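Local coordinates for protein succinate-semialdehyde dehydrogenase (Synechococcus sp., PDB 4ITA) that probably oxidises succinic semialdehyde to succinate, passing the hydride to a nicotinamide cofactor, at residues P135-L147 and V168-F182. Sequence-based numbering, arbitrary orientation.
With NDP (NADPH dihydro-nicotinamide-adenine-dinucleotide phosphate), chain C; EDO (1,2-ethanediol), chain E; EDO (1,2-ethanediol), chain R.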
ATOM      1  N   PRO A 135     -20.719   0.902 -12.809  1.00  6.95           N
ATOM      2  CA  PRO A 135     -21.241   1.510 -11.581  1.00  7.15           C
ATOM      3  C   PRO A 135     -21.699   0.512 -10.522  1.00  7.25           C
ATOM      4  O   PRO A 135     -21.841   0.908  -9.365  1.00  8.11           O
ATOM      5  CB  PRO A 135     -22.409   2.366 -12.086  1.00  8.99           C
ATOM      6  CG  PRO A 135     -22.873   1.657 -13.329  1.00  8.14           C
ATOM      7  CD  PRO A 135     -21.627   1.084 -13.958  1.00  7.05           C
ATOM      8  N   PHE A 136     -21.932  -0.747 -10.900  1.00  6.13           N
ATOM      9  CA  PHE A 136     -22.207  -1.806  -9.925  1.00  6.45           C
ATOM     10  C   PHE A 136     -20.955  -2.631  -9.646  1.00  7.51           C
ATOM     11  O   PHE A 136     -20.553  -2.793  -8.491  1.00  6.82           O
ATOM     12  CB  PHE A 136     -23.328  -2.734 -10.418  1.00  6.76           C
ATOM     13  CG  PHE A 136     -24.717  -2.289 -10.030  1.00  6.66           C
ATOM     14  CD1 PHE A 136     -25.197  -1.043 -10.413  1.00  7.69           C
ATOM     15  CD2 PHE A 136     -25.555  -3.132  -9.313  1.00  7.74           C
ATOM     16  CE1 PHE A 136     -26.483  -0.639 -10.071  1.00  8.08           C
ATOM     17  CE2 PHE A 136     -26.841  -2.738  -8.968  1.00  8.25           C
ATOM     18  CZ  PHE A 136     -27.302  -1.489  -9.343  1.00  8.61           C
ATOM     19  N   TRP A 137     -20.337  -3.152 -10.702  1.00  7.09           N
ATOM     20  CA  TRP A 137     -19.212  -4.068 -10.556  1.00  7.21           C
ATOM     21  C   TRP A 137     -18.058  -3.491  -9.747  1.00  6.89           C
ATOM     22  O   TRP A 137     -17.537  -4.158  -8.867  1.00  8.37           O
ATOM     23  CB  TRP A 137     -18.735  -4.562 -11.934  1.00  7.97           C
ATOM     24  CG  TRP A 137     -17.329  -5.091 -11.963  1.00  8.51           C
ATOM     25  CD1 TRP A 137     -16.254  -4.519 -12.582  1.00 11.67           C
ATOM     26  CD2 TRP A 137     -16.849  -6.289 -11.349  1.00  8.11           C
ATOM     27  NE1 TRP A 137     -15.134  -5.289 -12.386  1.00 13.39           N
ATOM     28  CE2 TRP A 137     -15.472  -6.384 -11.633  1.00 10.76           C
ATOM     29  CE3 TRP A 137     -17.451  -7.299 -10.589  1.00  8.54           C
ATOM     30  CZ2 TRP A 137     -14.686  -7.445 -11.180  1.00 13.16           C
ATOM     31  CZ3 TRP A 137     -16.667  -8.352 -10.138  1.00 10.78           C
ATOM     32  CH2 TRP A 137     -15.301  -8.412 -10.430  1.00 10.75           C
ATOM     33  N   GLN A 138     -17.650  -2.258 -10.021  1.00  7.05           N
ATOM     34  CA  GLN A 138     -16.504  -1.730  -9.282  1.00  8.79           C
ATOM     35  C   GLN A 138     -16.826  -1.553  -7.805  1.00  7.06           C
ATOM     36  O   GLN A 138     -15.947  -1.692  -6.946  1.00  8.56           O
ATOM     37  CB  GLN A 138     -16.024  -0.406  -9.861  1.00 11.43           C
ATOM     38  CG  GLN A 138     -15.832  -0.389 -11.364  1.00 22.33           C
ATOM     39  CD  GLN A 138     -14.501  -0.945 -11.773  1.00 18.62           C
ATOM     40  OE1 GLN A 138     -13.712  -1.346 -10.925  1.00 21.70           O
ATOM     41  NE2 GLN A 138     -14.226  -0.962 -13.073  1.00 18.39           N
ATOM     42  N   VAL A 139     -18.079  -1.239  -7.502  1.00  7.46           N
ATOM     43  CA  VAL A 139     -18.496  -1.123  -6.112  1.00  7.38           C
ATOM     44  C   VAL A 139     -18.443  -2.483  -5.415  1.00  7.55           C
ATOM     45  O   VAL A 139     -17.847  -2.611  -4.343  1.00  6.19           O
ATOM     46  CB  VAL A 139     -19.897  -0.497  -5.976  1.00  7.78           C
ATOM     47  CG1 VAL A 139     -20.333  -0.492  -4.516  1.00 10.31           C
ATOM     48  CG2 VAL A 139     -19.907   0.929  -6.546  1.00  7.86           C
ATOM     49  N   PHE A 140     -19.035  -3.508  -6.018  1.00  7.21           N
ATOM     50  CA  PHE A 140     -19.009  -4.824  -5.399  1.00  6.22           C
ATOM     51  C   PHE A 140     -17.611  -5.427  -5.347  1.00  7.64           C
ATOM     52  O   PHE A 140     -17.293  -6.162  -4.411  1.00  7.65           O
ATOM     53  CB  PHE A 140     -20.040  -5.753  -6.038  1.00  7.32           C
ATOM     54  CG  PHE A 140     -21.447  -5.433  -5.618  1.00  6.85           C
ATOM     55  CD1 PHE A 140     -21.915  -5.830  -4.371  1.00  7.64           C
ATOM     56  CD2 PHE A 140     -22.286  -4.698  -6.440  1.00  7.90           C
ATOM     57  CE1 PHE A 140     -23.201  -5.519  -3.960  1.00  8.71           C
ATOM     58  CE2 PHE A 140     -23.574  -4.380  -6.039  1.00  7.44           C
ATOM     59  CZ  PHE A 140     -24.036  -4.800  -4.794  1.00  8.13           C
ATOM     60  N   ARG A 141     -16.764  -5.075  -6.308  1.00  6.25           N
ATOM     61  CA  ARG A 141     -15.367  -5.496  -6.303  1.00  7.76           C
ATOM     62  C   ARG A 141     -14.660  -5.112  -4.996  1.00  7.54           C
ATOM     63  O   ARG A 141     -13.907  -5.919  -4.438  1.00  8.05           O
ATOM     64  CB  ARG A 141     -14.623  -4.911  -7.513  1.00  9.02           C
ATOM     65  CG  ARG A 141     -13.160  -5.299  -7.589  1.00 12.14           C
ATOM     66  CD  ARG A 141     -12.512  -4.794  -8.876  1.00 13.71           C
ATOM     67  NE  ARG A 141     -12.285  -3.353  -8.861  1.00 15.70           N
ATOM     68  CZ  ARG A 141     -11.565  -2.703  -9.772  1.00 16.56           C
ATOM     69  NH1 ARG A 141     -11.020  -3.363 -10.785  1.00 18.58           N
ATOM     70  NH2 ARG A 141     -11.406  -1.387  -9.683  1.00 17.22           N
ATOM     71  N   PHE A 142     -14.881  -3.892  -4.507  1.00  6.40           N
ATOM     72  CA  PHE A 142     -14.264  -3.517  -3.236  1.00  7.48           C
ATOM     73  C   PHE A 142     -15.158  -3.893  -2.051  1.00  8.26           C
ATOM     74  O   PHE A 142     -14.658  -4.246  -0.981  1.00  8.06           O
ATOM     75  CB  PHE A 142     -13.877  -2.023  -3.186  1.00 10.73           C
ATOM     76  CG  PHE A 142     -14.962  -1.143  -2.653  1.00 10.10           C
ATOM     77  CD1 PHE A 142     -15.129  -0.964  -1.288  1.00 10.96           C
ATOM     78  CD2 PHE A 142     -15.838  -0.514  -3.519  1.00 11.07           C
ATOM     79  CE1 PHE A 142     -16.158  -0.181  -0.794  1.00 10.09           C
ATOM     80  CE2 PHE A 142     -16.869   0.275  -3.038  1.00 12.83           C
ATOM     81  CZ  PHE A 142     -17.036   0.432  -1.674  1.00 11.64           C
ATOM     82  N   ALA A 143     -16.473  -3.811  -2.225  1.00  6.38           N
ATOM     83  CA  ALA A 143     -17.374  -3.954  -1.081  1.00  7.85           C
ATOM     84  C   ALA A 143     -17.467  -5.380  -0.555  1.00  6.57           C
ATOM     85  O   ALA A 143     -17.502  -5.594   0.654  1.00  7.32           O
ATOM     86  CB  ALA A 143     -18.767  -3.413  -1.396  1.00  8.65           C
ATOM     87  N   ALA A 144     -17.504  -6.361  -1.454  1.00  6.56           N
ATOM     88  CA  ALA A 144     -17.585  -7.755  -1.021  1.00  7.03           C
ATOM     89  C   ALA A 144     -16.434  -8.154  -0.070  1.00  6.91           C
ATOM     90  O   ALA A 144     -16.700  -8.640   1.025  1.00  6.43           O
ATOM     91  CB  ALA A 144     -17.704  -8.705  -2.228  1.00  6.74           C
ATOM     92  N   PRO A 145     -15.160  -7.923  -0.454  1.00  5.77           N
ATOM     93  CA  PRO A 145     -14.107  -8.281   0.508  1.00  6.39           C
ATOM     94  C   PRO A 145     -14.081  -7.386   1.742  1.00  6.63           C
ATOM     95  O   PRO A 145     -13.765  -7.883   2.828  1.00  6.60           O
ATOM     96  CB  PRO A 145     -12.811  -8.142  -0.309  1.00  6.45           C
ATOM     97  CG  PRO A 145     -13.153  -7.207  -1.420  1.00  6.55           C
ATOM     98  CD  PRO A 145     -14.596  -7.483  -1.745  1.00  6.72           C
ATOM     99  N   ALA A 146     -14.405  -6.101   1.592  1.00  6.52           N
ATOM    100  CA  ALA A 146     -14.463  -5.206   2.745  1.00  7.33           C
ATOM    101  C   ALA A 146     -15.424  -5.732   3.796  1.00  7.19           C
ATOM    102  O   ALA A 146     -15.096  -5.823   4.992  1.00  8.59           O
ATOM    103  CB  ALA A 146     -14.845  -3.783   2.320  1.00  8.59           C
ATOM    104  N   LEU A 147     -16.620  -6.091   3.354  1.00  7.44           N
ATOM    105  CA  LEU A 147     -17.649  -6.529   4.283  1.00  7.46           C
ATOM    106  C   LEU A 147     -17.328  -7.912   4.846  1.00  6.69           C
ATOM    107  O   LEU A 147     -17.597  -8.185   6.025  1.00  8.55           O
ATOM    108  CB  LEU A 147     -19.033  -6.492   3.626  1.00  8.75           C
ATOM    109  CG  LEU A 147     -19.447  -5.098   3.108  1.00 17.07           C
ATOM    110  CD1 LEU A 147     -20.956  -4.952   2.893  1.00 12.66           C
ATOM    111  CD2 LEU A 147     -18.901  -3.927   3.944  1.00 16.32           C
ATOM    112  N   VAL A 168     -27.118   0.207  -4.777  1.00  7.20           N
ATOM    113  CA  VAL A 168     -26.164  -0.685  -4.124  1.00  7.16           C
ATOM    114  C   VAL A 168     -26.385  -0.694  -2.611  1.00  7.56           C
ATOM    115  O   VAL A 168     -26.420  -1.764  -1.989  1.00  7.54           O
ATOM    116  CB  VAL A 168     -24.707  -0.326  -4.461  1.00  8.62           C
ATOM    117  CG1 VAL A 168     -23.745  -1.103  -3.574  1.00 11.65           C
ATOM    118  CG2 VAL A 168     -24.429  -0.592  -5.939  1.00  8.69           C
ATOM    119  N   GLU A 169     -26.573   0.483  -2.017  1.00  6.14           N
ATOM    120  CA  GLU A 169     -26.884   0.528  -0.590  1.00  6.46           C
ATOM    121  C   GLU A 169     -28.176  -0.223  -0.278  1.00  6.92           C
ATOM    122  O   GLU A 169     -28.235  -0.970   0.691  1.00  7.26           O
ATOM    123  CB  GLU A 169     -26.957   1.967  -0.057  1.00  6.62           C
ATOM    124  CG  GLU A 169     -27.277   1.985   1.439  1.00  7.57           C
ATOM    125  CD  GLU A 169     -27.408   3.355   2.077  1.00 10.55           C
ATOM    126  OE1 GLU A 169     -26.559   4.232   1.858  1.00  8.74           O
ATOM    127  OE2 GLU A 169     -28.355   3.548   2.868  1.00 13.91           O
ATOM    128  N   ALA A 170     -29.201  -0.037  -1.109  1.00  6.47           N
ATOM    129  CA  ALA A 170     -30.484  -0.703  -0.886  1.00  6.84           C
ATOM    130  C   ALA A 170     -30.363  -2.224  -0.980  1.00  7.05           C
ATOM    131  O   ALA A 170     -31.006  -2.951  -0.226  1.00  7.08           O
ATOM    132  CB  ALA A 170     -31.525  -0.189  -1.860  1.00  8.99           C
ATOM    133  N   ILE A 171     -29.540  -2.718  -1.900  1.00  6.24           N
ATOM    134  CA  ILE A 171     -29.302  -4.155  -2.013  1.00  6.57           C
ATOM    135  C   ILE A 171     -28.688  -4.679  -0.721  1.00  6.25           C
ATOM    136  O   ILE A 171     -29.108  -5.703  -0.189  1.00  6.58           O
ATOM    137  CB  ILE A 171     -28.359  -4.474  -3.199  1.00  6.30           C
ATOM    138  CG1 ILE A 171     -29.100  -4.253  -4.520  1.00  7.86           C
ATOM    139  CG2 ILE A 171     -27.854  -5.912  -3.118  1.00  6.81           C
ATOM    140  CD1 ILE A 171     -28.181  -4.165  -5.728  1.00  9.29           C
ATOM    141  N   LEU A 172     -27.702  -3.960  -0.203  1.00  6.88           N
ATOM    142  CA  LEU A 172     -26.997  -4.406   0.993  1.00  6.13           C
ATOM    143  C   LEU A 172     -27.881  -4.332   2.246  1.00  6.27           C
ATOM    144  O   LEU A 172     -27.784  -5.196   3.130  1.00  6.70           O
ATOM    145  CB  LEU A 172     -25.671  -3.656   1.155  1.00  6.77           C
ATOM    146  CG  LEU A 172     -24.685  -3.934   0.019  1.00  6.47           C
ATOM    147  CD1 LEU A 172     -23.492  -2.997   0.113  1.00  8.56           C
ATOM    148  CD2 LEU A 172     -24.208  -5.372   0.030  1.00  7.98           C
ATOM    149  N   GLU A 173     -28.765  -3.336   2.308  1.00  6.13           N
ATOM    150  CA  GLU A 173     -29.758  -3.273   3.380  1.00  5.72           C
ATOM    151  C   GLU A 173     -30.714  -4.459   3.308  1.00  6.22           C
ATOM    152  O   GLU A 173     -31.000  -5.103   4.329  1.00  6.48           O
ATOM    153  CB  GLU A 173     -30.537  -1.954   3.307  1.00  6.82           C
ATOM    154  CG  GLU A 173     -31.519  -1.726   4.464  1.00  8.60           C
ATOM    155  CD  GLU A 173     -32.751  -2.619   4.423  1.00 12.87           C
ATOM    156  OE1 GLU A 173     -33.349  -2.795   3.338  1.00 14.15           O
ATOM    157  OE2 GLU A 173     -33.104  -3.177   5.484  1.00 13.96           O
ATOM    158  N   ALA A 174     -31.252  -4.716   2.115  1.00  5.78           N
ATOM    159  CA  ALA A 174     -32.199  -5.814   1.928  1.00  5.53           C
ATOM    160  C   ALA A 174     -31.544  -7.153   2.222  1.00  6.36           C
ATOM    161  O   ALA A 174     -32.213  -8.080   2.677  1.00  7.62           O
ATOM    162  CB  ALA A 174     -32.775  -5.796   0.522  1.00  7.08           C
ATOM    163  N   ALA A 175     -30.240  -7.251   1.978  1.00  5.95           N
ATOM    164  CA  ALA A 175     -29.507  -8.486   2.222  1.00  6.99           C
ATOM    165  C   ALA A 175     -29.356  -8.789   3.709  1.00  5.63           C
ATOM    166  O   ALA A 175     -29.159  -9.947   4.097  1.00  6.66           O
ATOM    167  CB  ALA A 175     -28.145  -8.420   1.572  1.00  7.07           C
ATOM    168  N   GLY A 176     -29.433  -7.752   4.541  1.00  6.05           N
ATOM    169  CA  GLY A 176     -29.339  -7.921   5.978  1.00  6.48           C
ATOM    170  C   GLY A 176     -28.152  -7.260   6.645  1.00  6.31           C
ATOM    171  O   GLY A 176     -28.014  -7.350   7.859  1.00  7.37           O
ATOM    172  N   PHE A 177     -27.283  -6.603   5.880  1.00  5.69           N
ATOM    173  CA  PHE A 177     -26.135  -5.938   6.501  1.00  5.41           C
ATOM    174  C   PHE A 177     -26.623  -4.830   7.425  1.00  6.28           C
ATOM    175  O   PHE A 177     -27.428  -3.999   7.008  1.00  6.59           O
ATOM    176  CB  PHE A 177     -25.179  -5.363   5.450  1.00  5.58           C
ATOM    177  CG  PHE A 177     -24.344  -6.401   4.754  1.00  4.98           C
ATOM    178  CD1 PHE A 177     -23.222  -6.938   5.384  1.00  5.03           C
ATOM    179  CD2 PHE A 177     -24.664  -6.832   3.470  1.00  6.04           C
ATOM    180  CE1 PHE A 177     -22.454  -7.897   4.747  1.00  6.64           C
ATOM    181  CE2 PHE A 177     -23.888  -7.783   2.824  1.00  6.34           C
ATOM    182  CZ  PHE A 177     -22.785  -8.309   3.463  1.00  6.22           C
ATOM    183  N   PRO A 178     -26.147  -4.825   8.682  1.00  4.65           N
ATOM    184  CA  PRO A 178     -26.629  -3.815   9.639  1.00  6.06           C
ATOM    185  C   PRO A 178     -26.418  -2.366   9.184  1.00  6.08           C
ATOM    186  O   PRO A 178     -25.486  -2.049   8.428  1.00  6.56           O
ATOM    187  CB  PRO A 178     -25.804  -4.101  10.890  1.00  7.27           C
ATOM    188  CG  PRO A 178     -25.499  -5.573  10.807  1.00  9.74           C
ATOM    189  CD  PRO A 178     -25.276  -5.828   9.331  1.00  7.22           C
ATOM    190  N   GLU A 179     -27.295  -1.489   9.657  1.00  5.89           N
ATOM    191  CA  GLU A 179     -27.230  -0.070   9.343  1.00  6.62           C
ATOM    192  C   GLU A 179     -25.859   0.494   9.707  1.00  5.64           C
ATOM    193  O   GLU A 179     -25.346   0.255  10.800  1.00  7.45           O
ATOM    194  CB  GLU A 179     -28.311   0.664  10.126  1.00  7.10           C
ATOM    195  CG  GLU A 179     -28.374   2.150   9.851  1.00  7.53           C
ATOM    196  CD  GLU A 179     -29.488   2.852  10.601  1.00  9.53           C
ATOM    197  OE1 GLU A 179     -30.206   2.201  11.387  1.00  9.25           O
ATOM    198  OE2 GLU A 179     -29.640   4.070  10.404  1.00  8.82           O
ATOM    199  N   GLY A 180     -25.265   1.248   8.788  1.00  6.04           N
ATOM    200  CA  GLY A 180     -23.955   1.847   9.014  1.00  6.57           C
ATOM    201  C   GLY A 180     -22.790   1.024   8.508  1.00  6.11           C
ATOM    202  O   GLY A 180     -21.657   1.502   8.476  1.00  6.28           O
ATOM    203  N   VAL A 181     -23.050  -0.223   8.127  1.00  5.54           N
ATOM    204  CA  VAL A 181     -21.983  -1.057   7.598  1.00  5.59           C
ATOM    205  C   VAL A 181     -21.595  -0.631   6.184  1.00  6.57           C
ATOM    206  O   VAL A 181     -20.423  -0.700   5.813  1.00  6.52           O
ATOM    207  CB  VAL A 181     -22.359  -2.554   7.693  1.00  5.34           C
ATOM    208  CG1 VAL A 181     -21.407  -3.425   6.876  1.00  7.36           C
ATOM    209  CG2 VAL A 181     -22.378  -2.983   9.159  1.00  7.34           C
ATOM    210  N   PHE A 182     -22.574  -0.204   5.397  1.00  5.75           N
ATOM    211  CA  PHE A 182     -22.304   0.353   4.077  1.00  5.74           C
ATOM    212  C   PHE A 182     -23.189   1.571   3.888  1.00  5.48           C
ATOM    213  O   PHE A 182     -24.406   1.485   4.062  1.00  7.10           O
ATOM    214  CB  PHE A 182     -22.580  -0.667   2.963  1.00  6.54           C
ATOM    215  CG  PHE A 182     -22.214  -0.167   1.587  1.00  6.16           C
ATOM    216  CD1 PHE A 182     -23.055   0.700   0.887  1.00  7.93           C
ATOM    217  CD2 PHE A 182     -21.030  -0.564   0.997  1.00  6.73           C
ATOM    218  CE1 PHE A 182     -22.703   1.167  -0.380  1.00  8.39           C
ATOM    219  CE2 PHE A 182     -20.672  -0.103  -0.268  1.00  7.81           C
ATOM    220  CZ  PHE A 182     -21.512   0.764  -0.953  1.00  8.81           C
TER
HETATM  221  PA  NDP C 501     -12.880  10.636 -12.657  1.00 11.54           P
HETATM  222  O1A NDP C 501     -11.536  10.436 -12.019  1.00 12.90           O
HETATM  223  O2A NDP C 501     -13.246  11.978 -13.227  1.00 17.30           O
HETATM  224  O5B NDP C 501     -14.007  10.257 -11.585  1.00 10.91           O
HETATM  225  C5B NDP C 501     -13.956   9.045 -10.822  1.00  9.11           C
HETATM  226  C4B NDP C 501     -14.457   9.281  -9.400  1.00  9.89           C
HETATM  227  O4B NDP C 501     -13.557  10.173  -8.736  1.00  8.49           O
HETATM  228  C3B NDP C 501     -15.818   9.964  -9.338  1.00  8.70           C
HETATM  229  O3B NDP C 501     -16.498   9.527  -8.154  1.00  8.56           O
HETATM  230  C2B NDP C 501     -15.451  11.429  -9.193  1.00  9.36           C
HETATM  231  O2B NDP C 501     -16.465  12.213  -8.579  1.00  9.57           O
HETATM  232  C1B NDP C 501     -14.284  11.305  -8.254  1.00  8.49           C
HETATM  233  N9A NDP C 501     -13.339  12.431  -8.276  1.00  9.76           N
HETATM  234  C8A NDP C 501     -12.923  13.158  -9.332  1.00 11.47           C
HETATM  235  N7A NDP C 501     -12.015  14.081  -8.935  1.00 13.11           N
HETATM  236  C5A NDP C 501     -11.833  13.925  -7.614  1.00 10.37           C
HETATM  237  C6A NDP C 501     -11.025  14.557  -6.559  1.00 12.47           C
HETATM  238  N6A NDP C 501     -10.193  15.572  -6.865  1.00 15.31           N
HETATM  239  N1A NDP C 501     -11.152  14.079  -5.307  1.00 13.85           N
HETATM  240  C2A NDP C 501     -11.971  13.066  -4.994  1.00 14.43           C
HETATM  241  N3A NDP C 501     -12.743  12.445  -5.899  1.00 13.42           N
HETATM  242  C4A NDP C 501     -12.705  12.834  -7.190  1.00 10.27           C
HETATM  243  O3  NDP C 501     -12.959   9.442 -13.758  1.00 16.81           O
HETATM  244  PN  NDP C 501     -13.652   9.315 -15.222  1.00 16.05           P
HETATM  245  O1N NDP C 501     -13.479  10.578 -16.035  1.00 19.23           O
HETATM  246  O2N NDP C 501     -15.017   8.718 -15.016  1.00 19.31           O
HETATM  247  O5D NDP C 501     -12.716   8.189 -15.892  1.00 16.39           O
HETATM  248  C5D NDP C 501     -12.703   6.863 -15.379  1.00 14.54           C
HETATM  249  C4D NDP C 501     -11.269   6.407 -15.179  1.00 12.99           C
HETATM  250  O4D NDP C 501     -11.240   5.268 -14.306  1.00 13.19           O
HETATM  251  C3D NDP C 501     -10.601   5.964 -16.465  1.00 12.30           C
HETATM  252  O3D NDP C 501      -9.258   6.456 -16.518  1.00 12.33           O
HETATM  253  C2D NDP C 501     -10.670   4.455 -16.339  1.00 11.87           C
HETATM  254  O2D NDP C 501      -9.680   3.836 -17.162  1.00 12.79           O
HETATM  255  C1D NDP C 501     -10.396   4.256 -14.862  1.00 10.56           C
HETATM  256  N1N NDP C 501     -10.816   2.910 -14.448  1.00 12.20           N
HETATM  257  C2N NDP C 501     -10.002   2.147 -13.699  1.00 12.43           C
HETATM  258  C3N NDP C 501     -10.157   0.762 -13.695  1.00 13.68           C
HETATM  259  C7N NDP C 501      -9.290  -0.121 -12.847  1.00 12.43           C
HETATM  260  O7N NDP C 501      -9.828  -1.011 -12.192  1.00 12.47           O
HETATM  261  N7N NDP C 501      -7.973   0.069 -12.827  1.00 12.10           N
HETATM  262  C4N NDP C 501     -11.202   0.095 -14.557  1.00 14.91           C
HETATM  263  C5N NDP C 501     -12.256   1.050 -14.878  1.00 15.91           C
HETATM  264  C6N NDP C 501     -12.019   2.420 -14.812  1.00 14.56           C
HETATM  265  P2B NDP C 501     -17.438  13.158  -9.440  1.00  8.47           P
HETATM  266  O1X NDP C 501     -18.295  13.777  -8.375  1.00  9.39           O
HETATM  267  O2X NDP C 501     -16.556  14.162 -10.145  1.00 10.84           O
HETATM  268  O3X NDP C 501     -18.220  12.295 -10.383  1.00  9.39           O
HETATM  269  C1  EDO E 503     -26.931  -0.699   4.062  1.00  8.89           C
HETATM  270  O1  EDO E 503     -27.860  -0.113   4.979  1.00  9.12           O
HETATM  271  C2  EDO E 503     -26.106  -1.774   4.755  1.00  8.69           C
HETATM  272  O2  EDO E 503     -25.356  -1.219   5.841  1.00  8.42           O
HETATM  273  C1  EDO R 516     -13.731  -4.136 -16.045  1.00 20.63           C
HETATM  274  O1  EDO R 516     -13.584  -5.531 -15.769  1.00 22.27           O
HETATM  275  C2  EDO R 516     -12.666  -3.363 -15.279  1.00 19.03           C
HETATM  276  O2  EDO R 516     -12.878  -3.513 -13.867  1.00 18.64           O
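Helix 137-147 and helix 168-175 touch through apolar side chains, their axes approaching to 11.9 Å at a crossing angle of -43°, with no hydrogen bond between 135-147 and 168-182. The backbones come near at Phe136 with Val168, CA to CA 7.1 Å, and again at Leu147 with Val181. Segment 135-147 packs on both helix 168-175 and the chain after it, Val139 CG1 meeting Val168 and Phe182 alike. That chain leaves the helix through a Schellman motif at Gly176 and a type II turn, Pro178 to Val181.

Val168 is wedged among three side chains. Its CG2 stands over the face of the Phe136 ring, only 5° off the normal, a CH-pi contact, and also lies 3.9 Å from Phe140 CE2. Its CG1, anti to the backbone N (chi1 170°), packs against Val139 CG1 at 3.6 Å. Phe140 turns its ring edge to Ile171 CD1. Phe182 CE2 meets Phe142 CZ at 3.9 Å and also touches Ala143 CB.

At the far end Leu147 CD1 sits over the centre of the Phe177 ring, 3.8 Å from the centroid, and its other branch, CD2, reaches Val181 CG1. Trp52 meets Phe177 edge-to-face; an alanine in place of Phe177 would probably leave Leu147 CD1 without its aromatic face and open a gap beside Trp52.

Arg141 NH1 and NH2 both donate to NDP O7N, each at 3.0 Å. The chemistry thus divides the helix: one side is hydrocarbon against 168-182 of the Rossmann-type cofactor domain, while Arg141 on another, also buried, grips the nicotinamide carboxamide oxygen.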